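Local coordinates for protein NAD-dependent aldehyde dehydrogenase (Burkholderia multivorans, PDB 5UJU) that probably oxidises aldehydes to carboxylic acids with NAD as the electron acceptor, at residues A24-I28 and A169-D173; R199-R205 and N552-Q558. All blocks are in the same frame, centred on the assembly; numbering follows the deposited sequence.

Contact 1 (A24-I28 and A169-D173); sequences ALAAI and AYAWD
Ile28 runs past Tyr170 in the opposite direction, its CD1 over the ring, where helices 18-30 and 158-175 meet; their short segments cross at -94° with axes 9.5 Å apart. The inner part of this helix-helix contact is close. Ile28 CD1 sits 4.0 Å from the centroid of the Tyr170 ring, almost on the ring normal, a CH-pi contact over the face, while Ile28 CG2 meets Tyr170 CE1 at 3.6 Å. With chi1 at 63°, CG1 falls between the backbone N and the carbonyl carbon, which carries CD1 over the ring and sets CG2 against CE1 and CD1 of the tyrosine. A branched residue suits this place because its two arms cover different parts of one aromatic ring. Nearby, small residues allow the backbones to approach: Ala24 CB and Ala169 CB touch at 3.9 Å.

Leu25 and Trp172 form the more open side, both partly exposed yet still in close touch. The two branches of Leu25 divide the work: CD1 reaches Trp172 CD1 at 3.5 Å, oblique to the indole, whereas CD2 lies over the backbone of the facing helix, near Ala169 O. Phe14 meets the same indole edge-to-face. The Asp173 carboxylate is held by salt bridges, OD1 to Arg176 and OD2 to Arg177; Leu25 CD2 lies against both Asp173 CB (3.6 Å) and Asp173 OD1 (3.7 Å).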
loop_
_atom_site.group_PDB
_atom_site.type_symbol
_atom_site.label_atom_id
_atom_site.label_comp_id
_atom_site.label_asym_id
_atom_site.label_seq_id
_atom_site.Cartn_x
_atom_site.Cartn_y
_atom_site.Cartn_z
ATOM N N ALA A 24 7.938 -3.703 -21.512
ATOM C CA ALA A 24 8.104 -2.995 -20.250
ATOM C C ALA A 24 7.888 -3.927 -19.061
ATOM O O ALA A 24 8.589 -3.813 -18.047
ATOM C CB ALA A 24 7.167 -1.792 -20.186
ATOM N N LEU A 25 6.918 -4.842 -19.158
ATOM C CA LEU A 25 6.735 -5.859 -18.123
ATOM C C LEU A 25 7.995 -6.697 -17.945
ATOM O O LEU A 25 8.423 -6.968 -16.813
ATOM C CB LEU A 25 5.559 -6.777 -18.460
ATOM C CG LEU A 25 4.129 -6.358 -18.146
ATOM C CD1 LEU A 25 3.167 -7.423 -18.682
ATOM C CD2 LEU A 25 3.928 -6.134 -16.661
ATOM N N ALA A 26 8.584 -7.150 -19.054
ATOM C CA ALA A 26 9.827 -7.912 -18.958
ATOM C C ALA A 26 10.949 -7.070 -18.361
ATOM O O ALA A 26 11.797 -7.596 -17.626
ATOM C CB ALA A 26 10.237 -8.442 -20.332
ATOM N N ALA A 27 10.960 -5.765 -18.652
ATOM C CA ALA A 27 12.027 -4.895 -18.165
ATOM C C ALA A 27 11.969 -4.721 -16.650
ATOM O O ALA A 27 13.007 -4.786 -15.980
ATOM C CB ALA A 27 11.958 -3.536 -18.863
ATOM N N ILE A 28 10.775 -4.501 -16.086
ATOM C CA ILE A 28 10.689 -4.272 -14.647
ATOM C C ILE A 28 11.081 -5.512 -13.854
ATOM O O ILE A 28 11.555 -5.388 -12.713
ATOM C CB ILE A 28 9.285 -3.791 -14.220
ATOM C CG1 ILE A 28 8.224 -4.857 -14.516
ATOM C CG2 ILE A 28 8.946 -2.469 -14.883
ATOM C CD1 ILE A 28 6.804 -4.450 -14.072
ATOM N N ALA A 169 3.448 0.058 -16.374
ATOM C CA ALA A 169 3.796 -1.359 -16.420
ATOM C C ALA A 169 3.547 -2.039 -15.074
ATOM O O ALA A 169 3.009 -3.151 -15.028
ATOM C CB ALA A 169 5.260 -1.530 -16.850
ATOM N N TYR A 170 3.944 -1.394 -13.971
ATOM C CA TYR A 170 3.650 -1.943 -12.646
ATOM C C TYR A 170 2.143 -2.057 -12.408
ATOM O O TYR A 170 1.672 -3.052 -11.845
ATOM C CB TYR A 170 4.295 -1.086 -11.558
ATOM C CG TYR A 170 5.725 -1.494 -11.266
ATOM C CD1 TYR A 170 6.794 -0.835 -11.860
ATOM C CD2 TYR A 170 5.996 -2.580 -10.447
ATOM C CE1 TYR A 170 8.117 -1.226 -11.602
ATOM C CE2 TYR A 170 7.300 -2.980 -10.185
ATOM C CZ TYR A 170 8.349 -2.301 -10.768
ATOM O OH TYR A 170 9.616 -2.712 -10.510
ATOM N N ALA A 171 1.376 -1.033 -12.800
ATOM C CA ALA A 171 -0.080 -1.097 -12.671
ATOM C C ALA A 171 -0.635 -2.295 -13.428
ATOM O O ALA A 171 -1.328 -3.136 -12.852
ATOM C CB ALA A 171 -0.716 0.199 -13.176
ATOM N N TRP A 172 -0.305 -2.403 -14.717
ATOM C CA TRP A 172 -0.769 -3.537 -15.515
ATOM C C TRP A 172 -0.298 -4.863 -14.911
ATOM O O TRP A 172 -1.039 -5.852 -14.910
ATOM C CB TRP A 172 -0.283 -3.380 -16.960
ATOM C CG TRP A 172 -0.560 -4.567 -17.849
ATOM C CD1 TRP A 172 0.350 -5.323 -18.534
ATOM C CD2 TRP A 172 -1.844 -5.144 -18.120
ATOM N NE1 TRP A 172 -0.293 -6.329 -19.227
ATOM C CE2 TRP A 172 -1.639 -6.238 -18.989
ATOM C CE3 TRP A 172 -3.151 -4.831 -17.723
ATOM C CZ2 TRP A 172 -2.691 -7.021 -19.467
ATOM C CZ3 TRP A 172 -4.199 -5.619 -18.192
ATOM C CH2 TRP A 172 -3.957 -6.703 -19.051
ATOM N N ASP A 173 0.918 -4.892 -14.353
ATOM C CA ASP A 173 1.428 -6.123 -13.751
ATOM C C ASP A 173 0.496 -6.644 -12.652
ATOM O O ASP A 173 0.293 -7.854 -12.524
ATOM C CB ASP A 173 2.826 -5.870 -13.192
ATOM C CG ASP A 173 3.604 -7.153 -12.934
ATOM O OD1 ASP A 173 3.347 -8.177 -13.599
ATOM O OD2 ASP A 173 4.490 -7.123 -12.063
#

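Contact 2 (R199-R205 and N552-Q558); sequences RYTIVPR and NRFRVVQ
Thr201 and Val557 face each other as a hydrogen-bonded pair of an antiparallel beta ladder, formed by strands 191-211 and 554-562, with Val203 and Arg555 the next such pair. The strand from near the C-terminus thus joins the mixed sheet. Val203 N donates to Arg555 O at 2.7 Å and nearly straight, 176° at the hydrogen. Beta-branched residues suit the extended backbone: Val203 CG2 packs on Val557 CG2 on one face, while on the other Ile202 CD1 meets Val556 CG2 and Ile202 CG2 contacts Phe554 CD1. Helices 97-132 and 158-175 cover Ile202.

Beyond the paired strands, Arg205 reaches back along the neighbouring loop. Its CB lies near Arg553 O, and CG comes closer, 3.4 Å from Arg553 O. A bend at chi2 (-71°) then turns the chain, bringing Arg205 CD to 3.9 Å from Asn552 O and 4.0 Å from Arg555 CG. NE donates to Asn552 O at 3.0 Å, nearly in line with the carbonyl. At CZ the flat group lies against Arg555 CD, which covers one guanidinium face. NH2 ends at Asn552 OD1. Arginine suits this place because one flat group can grip Asn552 side-on, through NE to the backbone and NH2 to the amide.

The neighbouring arginine points the same way, bringing like charges to 3.7 Å between Arg205 NH2 and Arg555 NE; the salt bridge of Arg555 NH2 to Asp546 of the second subunit probably eases this. Its own strand also holds it: Arg555 NE donates to Phe554 O at 2.6 Å. The amide of Asn552 stands steeply to the Arg205 guanidinium, and NH2 approaches OD1 at 2.9 Å from above the carbonyl plane.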
loop_
_atom_site.group_PDB
_atom_site.type_symbol
_atom_site.label_atom_id
_atom_site.label_comp_id
_atom_site.label_asym_id
_atom_site.label_seq_id
_atom_site.Cartn_x
_atom_site.Cartn_y
_atom_site.Cartn_z
ATOM N N ARG A 199 -17.482 -13.149 -10.160
ATOM C CA ARG A 199 -17.179 -12.078 -11.093
ATOM C C ARG A 199 -16.386 -11.023 -10.339
ATOM O O ARG A 199 -16.705 -10.712 -9.193
ATOM C CB ARG A 199 -18.485 -11.504 -11.692
ATOM C CG ARG A 199 -18.373 -10.197 -12.472
ATOM C CD ARG A 199 -19.757 -9.797 -12.995
ATOM N NE ARG A 199 -19.851 -8.416 -13.469
ATOM C CZ ARG A 199 -20.989 -7.836 -13.851
ATOM N NH1 ARG A 199 -22.132 -8.517 -13.825
ATOM N NH2 ARG A 199 -20.985 -6.578 -14.274
ATOM N N TYR A 200 -15.332 -10.502 -10.955
ATOM C CA TYR A 200 -14.458 -9.536 -10.298
ATOM C C TYR A 200 -14.404 -8.274 -11.146
ATOM O O TYR A 200 -13.988 -8.316 -12.310
ATOM C CB TYR A 200 -13.055 -10.117 -10.077
ATOM C CG TYR A 200 -13.079 -11.437 -9.333
ATOM C CD1 TYR A 200 -13.144 -11.473 -7.948
ATOM C CD2 TYR A 200 -13.063 -12.647 -10.023
ATOM C CE1 TYR A 200 -13.185 -12.677 -7.261
ATOM C CE2 TYR A 200 -13.101 -13.863 -9.345
ATOM C CZ TYR A 200 -13.157 -13.866 -7.962
ATOM O OH TYR A 200 -13.193 -15.056 -7.277
ATOM N N THR A 201 -14.795 -7.159 -10.551
ATOM C CA THR A 201 -14.794 -5.864 -11.209
ATOM C C THR A 201 -13.688 -5.021 -10.594
ATOM O O THR A 201 -13.631 -4.874 -9.371
ATOM C CB THR A 201 -16.154 -5.179 -11.043
ATOM O OG1 THR A 201 -17.186 -6.040 -11.544
ATOM C CG2 THR A 201 -16.195 -3.846 -11.780
ATOM N N ILE A 202 -12.799 -4.493 -11.433
ATOM C CA ILE A 202 -11.744 -3.596 -10.965
ATOM C C ILE A 202 -12.332 -2.199 -10.821
ATOM O O ILE A 202 -12.820 -1.619 -11.794
ATOM C CB ILE A 202 -10.554 -3.580 -11.934
ATOM C CG1 ILE A 202 -10.054 -4.994 -12.213
ATOM C CG2 ILE A 202 -9.434 -2.709 -11.383
ATOM C CD1 ILE A 202 -9.544 -5.669 -11.039
ATOM N N VAL A 203 -12.249 -1.640 -9.624
ATOM C CA VAL A 203 -12.835 -0.345 -9.307
ATOM C C VAL A 203 -11.724 0.631 -8.926
ATOM O O VAL A 203 -10.952 0.359 -8.000
ATOM C CB VAL A 203 -13.872 -0.463 -8.179
ATOM C CG1 VAL A 203 -14.481 0.895 -7.865
ATOM C CG2 VAL A 203 -14.981 -1.457 -8.583
ATOM N N PRO A 204 -11.574 1.750 -9.633
ATOM C CA PRO A 204 -10.622 2.779 -9.205
ATOM C C PRO A 204 -11.028 3.357 -7.864
ATOM O O PRO A 204 -12.172 3.233 -7.431
ATOM C CB PRO A 204 -10.724 3.841 -10.305
ATOM C CG PRO A 204 -11.387 3.139 -11.441
ATOM C CD PRO A 204 -12.296 2.142 -10.848
ATOM N N ARG A 205 -10.052 3.980 -7.186
ATOM C CA ARG A 205 -10.356 4.659 -5.930
ATOM C C ARG A 205 -11.244 5.885 -6.148
ATOM O O ARG A 205 -12.162 6.143 -5.364
ATOM C CB ARG A 205 -9.054 5.050 -5.227
ATOM C CG ARG A 205 -8.317 3.848 -4.674
ATOM C CD ARG A 205 -9.044 3.274 -3.472
ATOM N NE ARG A 205 -8.160 2.389 -2.724
ATOM C CZ ARG A 205 -8.338 2.040 -1.455
ATOM N NH1 ARG A 205 -9.387 2.501 -0.777
ATOM N NH2 ARG A 205 -7.445 1.243 -0.865
ATOM N N ASN A 552 -2.546 -0.348 -4.452
ATOM C CA ASN A 552 -3.645 0.186 -3.662
ATOM C C ASN A 552 -4.481 1.216 -4.422
ATOM O O ASN A 552 -5.414 1.770 -3.845
ATOM C CB ASN A 552 -3.117 0.829 -2.379
ATOM C CG ASN A 552 -3.995 0.548 -1.187
ATOM O OD1 ASN A 552 -4.938 -0.244 -1.261
ATOM N ND2 ASN A 552 -3.694 1.196 -0.072
ATOM N N ARG A 553 -4.137 1.537 -5.672
ATOM C CA ARG A 553 -4.855 2.597 -6.386
ATOM C C ARG A 553 -6.131 2.108 -7.058
ATOM O O ARG A 553 -6.891 2.930 -7.589
ATOM C CB ARG A 553 -3.938 3.252 -7.430
ATOM C CG ARG A 553 -2.605 3.786 -6.827
ATOM C CD ARG A 553 -1.785 4.540 -7.879
ATOM N NE ARG A 553 -0.480 4.939 -7.352
ATOM C CZ ARG A 553 -0.122 6.187 -7.056
ATOM N NH1 ARG A 553 -0.959 7.208 -7.241
ATOM N NH2 ARG A 553 1.095 6.416 -6.565
ATOM N N PHE A 554 -6.380 0.804 -7.048
ATOM C CA PHE A 554 -7.639 0.222 -7.497
ATOM C C PHE A 554 -8.071 -0.762 -6.425
ATOM O O PHE A 554 -7.263 -1.178 -5.581
ATOM C CB PHE A 554 -7.498 -0.513 -8.852
ATOM C CG PHE A 554 -6.584 -1.704 -8.777
ATOM C CD1 PHE A 554 -7.093 -2.978 -8.541
ATOM C CD2 PHE A 554 -5.210 -1.543 -8.872
ATOM C CE1 PHE A 554 -6.247 -4.075 -8.434
ATOM C CE2 PHE A 554 -4.358 -2.636 -8.755
ATOM C CZ PHE A 554 -4.874 -3.901 -8.540
ATOM N N ARG A 555 -9.353 -1.121 -6.451
ATOM C CA ARG A 555 -9.884 -2.173 -5.603
ATOM C C ARG A 555 -10.635 -3.160 -6.488
ATOM O O ARG A 555 -10.829 -2.923 -7.685
ATOM C CB ARG A 555 -10.781 -1.608 -4.489
ATOM C CG ARG A 555 -10.128 -0.556 -3.570
ATOM C CD ARG A 555 -9.199 -1.167 -2.496
ATOM N NE ARG A 555 -7.963 -1.681 -3.081
ATOM C CZ ARG A 555 -7.290 -2.729 -2.621
ATOM N NH1 ARG A 555 -7.728 -3.383 -1.557
ATOM N NH2 ARG A 555 -6.184 -3.134 -3.242
ATOM N N VAL A 556 -11.012 -4.299 -5.908
ATOM C CA VAL A 556 -11.752 -5.350 -6.612
ATOM C C VAL A 556 -13.069 -5.573 -5.879
ATOM O O VAL A 556 -13.070 -5.907 -4.685
ATOM C CB VAL A 556 -10.948 -6.656 -6.701
ATOM C CG1 VAL A 556 -11.680 -7.690 -7.538
ATOM C CG2 VAL A 556 -9.569 -6.387 -7.292
ATOM N N VAL A 557 -14.184 -5.384 -6.587
ATOM C CA VAL A 557 -15.523 -5.643 -6.060
ATOM C C VAL A 557 -16.050 -6.901 -6.740
ATOM O O VAL A 557 -16.205 -6.944 -7.967
ATOM C CB VAL A 557 -16.474 -4.454 -6.284
ATOM C CG1 VAL A 557 -17.923 -4.860 -5.951
ATOM C CG2 VAL A 557 -16.060 -3.254 -5.429
ATOM N N GLN A 558 -16.316 -7.932 -5.956
ATOM C CA GLN A 558 -16.729 -9.193 -6.543
ATOM C C GLN A 558 -18.217 -9.431 -6.365
ATOM O O GLN A 558 -18.891 -8.793 -5.552
ATOM C CB GLN A 558 -15.969 -10.353 -5.928
ATOM C CG GLN A 558 -16.394 -10.662 -4.520
ATOM C CD GLN A 558 -15.706 -11.903 -3.998
ATOM O OE1 GLN A 558 -14.465 -11.948 -3.891
ATOM N NE2 GLN A 558 -16.494 -12.933 -3.705
HETATM O O HOH W 1 -18.516 -7.750 -9.574
#

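The two contacts follow one another along the chain, contact 1 closing before contact 2 opens. Their centres are 19 Å apart and their nearest atoms about 5 Å apart, without touching. Helix 158-175 connects them: residues 169-173 receive helix 18-30, and the next residues, Gln174 and Leu175, pack on Phe554, with Leu175 also on Ile202. Both lie on the same side of the chain's centre. Contact 1 reaches the second subunit through Asp173 alone, on which Arg177 of that subunit packs; contact 2 does so through ten residues, with hydrogen bonds to Ser529, Phe531 and His502 of the second subunit. The sodium ion is bound elsewhere, at Gly348 and Gly458, and neither contact includes these residues.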